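Local structure of dual function macrocyclase-peptidase POPB (5N4B) at residues K75-A87 with H95-Q107. The protein cleaves peptide bonds after prolyl residues and macrocyclizes peptide precursors in the biosynthesis of the amanitin toxins. The protein carries 1 engineered substitution. Numbering follows the deposited sequence.
Sequences KFRASRNYAKFSA and HWYWFYNRGLQSQ
Leu-104 packs against Arg-80 and Asn-81 at the end of helix 68-80. Leu-104 CD2 lies 3.8 Å from Arg-80 CB. The Leu-104 and Asn-81 side chains cross at about a right angle, with Leu-104 CG 3.7 Å from Asn-81 OD1. Leu-104, Lys-84 and Ser-86 bury the most surface where the helix end and strand 84-90 meet strand 96-101 and the loop after it.

Lys-84 pairs with Asn-101 as an antiparallel hydrogen-bonded pair. Lys-84 N gives to Asn-101 O at 3.0 Å, and Asn-101 N returns a bond to Lys-84 O. The bends of the lysine chain at chi3 (-88°) and chi4 (-80°) turn the amine onto the Gly-103 carbonyl. Lys-84 NZ bonds Gly-103 O at 3.0 Å, in the carbonyl plane and on a lone pair. Lys-84 NZ also bonds Tyr-82 O at 2.9 Å and sits over the centre of one face of the Tyr-82 ring. A water joins Gly-103 O to Arg-80 NE. Asn-101 OD1 accepts from Gly-103 N, an Asx turn that shapes the loop.

Ser-86 extends the pairing. Ser-86 N bonds Phe-99 O at 3.0 Å. Ser-86 OG accepts from Phe-99 N at 2.9 Å and donates to Ala-87 O. A side chain thus takes the place of the backbone carbonyl in this rung.

The two strands form a hairpin, the first two of a four-stranded antiparallel propeller blade. Lys-84 also packs on an acidic side chain of the bound peptide; a positive charge there would be compatible with it. The amine of Lys-84 joins the loop before strand 84-90 to the loop after strand 96-101 through the carbonyl oxygens of Tyr-82 and Gly-103.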
loop_
_atom_site.group_PDB
_atom_site.type_symbol
_atom_site.label_atom_id
_atom_site.label_comp_id
_atom_site.label_asym_id
_atom_site.label_seq_id
_atom_site.Cartn_x
_atom_site.Cartn_y
_atom_site.Cartn_z
ATOM N N LYS A 75 -8.885 20.291 -14.507
ATOM C CA LYS A 75 -8.974 19.058 -15.297
ATOM C C LYS A 75 -8.943 17.824 -14.391
ATOM O O LYS A 75 -9.669 16.858 -14.629
ATOM C CB LYS A 75 -7.805 18.977 -16.282
ATOM C CG LYS A 75 -7.773 20.053 -17.372
ATOM C CD LYS A 75 -6.442 19.977 -18.164
ATOM C CE LYS A 75 -6.290 21.098 -19.198
ATOM N NZ LYS A 75 -7.306 21.025 -20.243
ATOM N N PHE A 76 -8.106 17.839 -13.363
ATOM C CA PHE A 76 -7.934 16.673 -12.497
ATOM C C PHE A 76 -9.162 16.460 -11.615
ATOM O O PHE A 76 -9.585 15.324 -11.399
ATOM C CB PHE A 76 -6.706 16.839 -11.605
ATOM C CG PHE A 76 -5.363 16.744 -12.331
ATOM C CD1 PHE A 76 -5.279 16.305 -13.625
ATOM C CD2 PHE A 76 -4.213 17.115 -11.676
ATOM C CE1 PHE A 76 -4.022 16.156 -14.246
ATOM C CE2 PHE A 76 -2.938 17.010 -12.295
ATOM C CZ PHE A 76 -2.862 16.543 -13.567
ATOM N N ARG A 77 -9.699 17.534 -11.047
ATOM C CA ARG A 77 -10.923 17.399 -10.265
ATOM C C ARG A 77 -12.028 16.785 -11.101
ATOM O O ARG A 77 -12.714 15.870 -10.653
ATOM C CB ARG A 77 -11.345 18.771 -9.763
ATOM C CG ARG A 77 -12.429 18.747 -8.693
ATOM C CD ARG A 77 -12.897 20.146 -8.268
ATOM N NE ARG A 77 -11.787 21.040 -7.819
ATOM C CZ ARG A 77 -11.290 22.038 -8.498
ATOM N NH1 ARG A 77 -11.750 22.368 -9.702
ATOM N NH2 ARG A 77 -10.320 22.764 -7.959
ATOM N N ALA A 78 -12.179 17.247 -12.346
ATOM C CA ALA A 78 -13.210 16.669 -13.209
ATOM C C ALA A 78 -12.942 15.198 -13.476
ATOM O O ALA A 78 -13.866 14.382 -13.499
ATOM C CB ALA A 78 -13.317 17.469 -14.499
ATOM N N SER A 79 -11.679 14.844 -13.676
ATOM C CA SER A 79 -11.343 13.454 -13.971
ATOM C C SER A 79 -11.655 12.524 -12.811
ATOM O O SER A 79 -11.888 11.338 -13.039
ATOM C CB SER A 79 -9.878 13.328 -14.400
ATOM O OG SER A 79 -8.994 13.252 -13.319
ATOM N N ARG A 80 -11.663 13.016 -11.588
ATOM C CA ARG A 80 -11.981 12.229 -10.392
ATOM C C ARG A 80 -13.473 12.218 -10.088
ATOM O O ARG A 80 -13.916 11.432 -9.266
ATOM C CB ARG A 80 -11.219 12.795 -9.185
ATOM C CG ARG A 80 -9.728 12.606 -9.250
ATOM C CD ARG A 80 -9.245 11.372 -8.611
ATOM N NE ARG A 80 -9.618 11.302 -7.191
ATOM C CZ ARG A 80 -8.787 10.996 -6.204
ATOM N NH1 ARG A 80 -9.251 10.975 -4.970
ATOM N NH2 ARG A 80 -7.517 10.678 -6.459
ATOM N N ASN A 81 -14.258 13.057 -10.749
ATOM C CA ASN A 81 -15.654 13.274 -10.353
ATOM C C ASN A 81 -16.570 12.288 -11.071
ATOM O O ASN A 81 -17.337 12.626 -11.984
ATOM C CB ASN A 81 -16.039 14.708 -10.655
ATOM C CG ASN A 81 -17.334 15.106 -9.988
ATOM O OD1 ASN A 81 -17.813 14.425 -9.102
ATOM N ND2 ASN A 81 -17.883 16.226 -10.403
ATOM N N TYR A 82 -16.492 11.034 -10.591
ATOM C CA TYR A 82 -17.377 9.976 -11.077
ATOM C C TYR A 82 -17.661 9.030 -9.915
ATOM O O TYR A 82 -16.822 8.859 -9.025
ATOM C CB TYR A 82 -16.794 9.175 -12.270
ATOM C CG TYR A 82 -15.474 8.510 -12.009
ATOM C CD1 TYR A 82 -14.280 9.165 -12.291
ATOM C CD2 TYR A 82 -15.403 7.218 -11.507
ATOM C CE1 TYR A 82 -13.065 8.574 -12.073
ATOM C CE2 TYR A 82 -14.152 6.625 -11.277
ATOM C CZ TYR A 82 -13.009 7.291 -11.572
ATOM O OH TYR A 82 -11.814 6.637 -11.357
ATOM N N ALA A 83 -18.845 8.426 -9.931
ATOM C CA ALA A 83 -19.267 7.526 -8.870
ATOM C C ALA A 83 -18.369 6.306 -8.809
ATOM O O ALA A 83 -17.937 5.763 -9.825
ATOM C CB ALA A 83 -20.697 7.067 -9.156
ATOM N N LYS A 84 -18.031 5.904 -7.575
ATOM C CA LYS A 84 -17.160 4.748 -7.329
ATOM C C LYS A 84 -17.821 3.810 -6.338
ATOM O O LYS A 84 -18.594 4.232 -5.489
ATOM C CB LYS A 84 -15.779 5.159 -6.825
ATOM C CG LYS A 84 -15.049 5.922 -7.930
ATOM C CD LYS A 84 -13.797 6.550 -7.443
ATOM C CE LYS A 84 -14.005 7.930 -6.885
ATOM N NZ LYS A 84 -14.095 8.933 -7.967
ATOM N N PHE A 85 -17.513 2.527 -6.444
ATOM C CA PHE A 85 -18.186 1.513 -5.646
ATOM C C PHE A 85 -17.299 0.287 -5.516
ATOM O O PHE A 85 -16.409 0.040 -6.325
ATOM C CB PHE A 85 -19.544 1.100 -6.239
ATOM C CG PHE A 85 -19.564 1.114 -7.712
ATOM C CD1 PHE A 85 -18.975 0.107 -8.444
ATOM C CD2 PHE A 85 -20.104 2.205 -8.352
ATOM C CE1 PHE A 85 -18.952 0.206 -9.885
ATOM C CE2 PHE A 85 -20.102 2.295 -9.744
ATOM C CZ PHE A 85 -19.523 1.296 -10.474
ATOM N N SER A 86 -17.535 -0.458 -4.451
ATOM C CA SER A 86 -16.845 -1.711 -4.183
ATOM C C SER A 86 -17.681 -2.889 -4.623
ATOM O O SER A 86 -18.849 -2.773 -4.969
ATOM C CB SER A 86 -16.556 -1.857 -2.679
ATOM O OG SER A 86 -17.767 -2.158 -1.950
ATOM N N ALA A 87 -17.060 -4.078 -4.557
ATOM C CA ALA A 87 -17.842 -5.309 -4.616
ATOM C C ALA A 87 -18.798 -5.354 -3.414
ATOM O O ALA A 87 -18.464 -4.869 -2.326
ATOM C CB ALA A 87 -16.945 -6.542 -4.570
ATOM N N HIS A 95 -28.808 -9.484 3.601
ATOM C CA HIS A 95 -28.650 -8.236 2.870
ATOM C C HIS A 95 -27.211 -8.081 2.391
ATOM O O HIS A 95 -26.289 -8.694 2.909
ATOM C CB HIS A 95 -29.072 -7.064 3.773
ATOM C CG HIS A 95 -30.555 -7.001 3.993
ATOM N ND1 HIS A 95 -31.360 -6.079 3.373
ATOM C CD2 HIS A 95 -31.386 -7.833 4.675
ATOM C CE1 HIS A 95 -32.624 -6.289 3.728
ATOM N NE2 HIS A 95 -32.669 -7.358 4.498
ATOM N N TRP A 96 -27.076 -7.250 1.373
ATOM C CA TRP A 96 -25.817 -6.986 0.713
ATOM C C TRP A 96 -25.320 -5.594 1.076
ATOM O O TRP A 96 -26.094 -4.626 1.111
ATOM C CB TRP A 96 -26.046 -7.091 -0.801
ATOM C CG TRP A 96 -26.401 -8.419 -1.311
ATOM C CD1 TRP A 96 -27.627 -8.962 -1.321
ATOM C CD2 TRP A 96 -25.532 -9.355 -1.906
ATOM N NE1 TRP A 96 -27.585 -10.215 -1.907
ATOM C CE2 TRP A 96 -26.294 -10.465 -2.275
ATOM C CE3 TRP A 96 -24.162 -9.380 -2.161
ATOM C CZ2 TRP A 96 -25.735 -11.571 -2.909
ATOM C CZ3 TRP A 96 -23.614 -10.500 -2.772
ATOM C CH2 TRP A 96 -24.403 -11.558 -3.152
ATOM N N TYR A 97 -24.023 -5.489 1.310
ATOM C CA TYR A 97 -23.411 -4.248 1.775
ATOM C C TYR A 97 -22.232 -3.903 0.874
ATOM O O TYR A 97 -21.450 -4.780 0.497
ATOM C CB TYR A 97 -22.919 -4.425 3.209
ATOM C CG TYR A 97 -23.977 -4.661 4.233
ATOM C CD1 TYR A 97 -24.694 -5.873 4.278
ATOM C CD2 TYR A 97 -24.286 -3.681 5.157
ATOM C CE1 TYR A 97 -25.677 -6.090 5.257
ATOM C CE2 TYR A 97 -25.244 -3.904 6.140
ATOM C CZ TYR A 97 -25.932 -5.119 6.163
ATOM O OH TYR A 97 -26.886 -5.329 7.151
ATOM N N TRP A 98 -22.072 -2.628 0.552
ATOM C CA TRP A 98 -21.015 -2.217 -0.350
ATOM C C TRP A 98 -20.683 -0.754 -0.079
ATOM O O TRP A 98 -21.516 0.016 0.420
ATOM C CB TRP A 98 -21.429 -2.397 -1.835
ATOM C CG TRP A 98 -22.510 -1.496 -2.291
ATOM C CD1 TRP A 98 -22.357 -0.306 -2.964
ATOM C CD2 TRP A 98 -23.925 -1.669 -2.106
ATOM N NE1 TRP A 98 -23.596 0.275 -3.183
ATOM C CE2 TRP A 98 -24.567 -0.539 -2.666
ATOM C CE3 TRP A 98 -24.703 -2.645 -1.508
ATOM C CZ2 TRP A 98 -25.956 -0.399 -2.688
ATOM C CZ3 TRP A 98 -26.084 -2.495 -1.530
ATOM C CH2 TRP A 98 -26.681 -1.378 -2.087
ATOM N N PHE A 99 -19.473 -0.358 -0.455
ATOM C CA PHE A 99 -19.067 1.049 -0.355
ATOM C C PHE A 99 -19.401 1.795 -1.636
ATOM O O PHE A 99 -19.299 1.270 -2.741
ATOM C CB PHE A 99 -17.559 1.178 -0.065
ATOM C CG PHE A 99 -17.199 0.803 1.326
ATOM C CD1 PHE A 99 -17.316 1.723 2.352
ATOM C CD2 PHE A 99 -16.736 -0.466 1.597
ATOM C CE1 PHE A 99 -16.983 1.373 3.642
ATOM C CE2 PHE A 99 -16.373 -0.801 2.888
ATOM C CZ PHE A 99 -16.505 0.129 3.904
ATOM N N TYR A 100 -19.803 3.043 -1.451
ATOM C CA TYR A 100 -20.227 3.932 -2.525
ATOM C C TYR A 100 -19.707 5.333 -2.263
ATOM O O TYR A 100 -19.860 5.835 -1.148
ATOM C CB TYR A 100 -21.773 3.976 -2.665
ATOM C CG TYR A 100 -22.311 4.970 -3.680
ATOM C CD1 TYR A 100 -21.996 4.860 -5.025
ATOM C CD2 TYR A 100 -23.064 6.031 -3.289
ATOM C CE1 TYR A 100 -22.461 5.771 -5.940
ATOM C CE2 TYR A 100 -23.553 6.947 -4.213
ATOM C CZ TYR A 100 -23.211 6.789 -5.519
ATOM O OH TYR A 100 -23.715 7.733 -6.405
ATOM N N ASN A 101 -19.068 5.946 -3.265
ATOM C CA ASN A 101 -18.598 7.329 -3.226
ATOM C C ASN A 101 -19.309 8.067 -4.356
ATOM O O ASN A 101 -19.246 7.645 -5.510
ATOM C CB ASN A 101 -17.086 7.355 -3.425
ATOM C CG ASN A 101 -16.474 8.676 -3.047
ATOM O OD1 ASN A 101 -16.914 9.725 -3.521
ATOM N ND2 ASN A 101 -15.473 8.644 -2.175
ATOM N N ARG A 102 -19.968 9.168 -4.020
ATOM C CA ARG A 102 -20.658 9.970 -5.018
ATOM C C ARG A 102 -19.717 10.529 -6.070
ATOM O O ARG A 102 -20.180 10.864 -7.174
ATOM C CB ARG A 102 -21.447 11.107 -4.350
ATOM C CG ARG A 102 -22.601 10.607 -3.500
ATOM C CD ARG A 102 -23.119 11.667 -2.483
ATOM N NE ARG A 102 -23.648 12.874 -3.115
ATOM C CZ ARG A 102 -24.921 13.022 -3.474
ATOM N NH1 ARG A 102 -25.830 12.088 -3.272
ATOM N NH2 ARG A 102 -25.301 14.173 -4.015
ATOM N N GLY A 103 -18.436 10.672 -5.748
ATOM C CA GLY A 103 -17.412 11.077 -6.710
ATOM C C GLY A 103 -16.181 11.672 -6.055
ATOM O O GLY A 103 -15.059 11.246 -6.331
ATOM N N LEU A 104 -16.399 12.672 -5.188
ATOM C CA LEU A 104 -15.334 13.449 -4.578
ATOM C C LEU A 104 -15.388 13.408 -3.067
ATOM O O LEU A 104 -14.769 14.248 -2.413
ATOM C CB LEU A 104 -15.349 14.883 -5.087
ATOM C CG LEU A 104 -15.116 15.037 -6.599
ATOM C CD1 LEU A 104 -15.397 16.457 -7.053
ATOM C CD2 LEU A 104 -13.737 14.586 -7.000
ATOM N N GLN A 105 -16.102 12.457 -2.479
ATOM C CA GLN A 105 -16.136 12.364 -1.016
ATOM C C GLN A 105 -14.805 11.861 -0.482
ATOM O O GLN A 105 -14.143 10.997 -1.069
ATOM C CB GLN A 105 -17.294 11.459 -0.563
ATOM C CG GLN A 105 -18.692 11.928 -0.988
ATOM C CD GLN A 105 -19.697 10.952 -0.551
ATOM O OE1 GLN A 105 -20.025 10.009 -1.262
ATOM N NE2 GLN A 105 -20.258 11.178 0.626
ATOM N N SER A 106 -14.447 12.378 0.684
ATOM C CA SER A 106 -13.148 12.045 1.247
ATOM C C SER A 106 -13.133 10.637 1.799
ATOM O O SER A 106 -12.081 9.997 1.822
ATOM C CB SER A 106 -12.780 13.029 2.334
ATOM O OG SER A 106 -12.495 14.304 1.737
ATOM N N GLN A 107 -14.288 10.140 2.234
ATOM C CA GLN A 107 -14.420 8.750 2.659
ATOM C C GLN A 107 -15.682 8.188 2.004
ATOM O O GLN A 107 -16.727 8.850 1.978
ATOM C CB GLN A 107 -14.501 8.566 4.181
ATOM C CG GLN A 107 -13.315 9.126 4.973
ATOM C CD GLN A 107 -13.426 8.887 6.459
ATOM O OE1 GLN A 107 -13.216 7.774 6.932
ATOM N NE2 GLN A 107 -13.736 9.925 7.183
HETATM O O HOH W 1 -12.212 11.285 -6.010
HETATM O O HOH W 2 -12.096 10.338 -3.625
HETATM O O HOH W 3 -19.611 12.207 -9.472
HETATM O O HOH W 4 -18.603 -5.212 0.410
#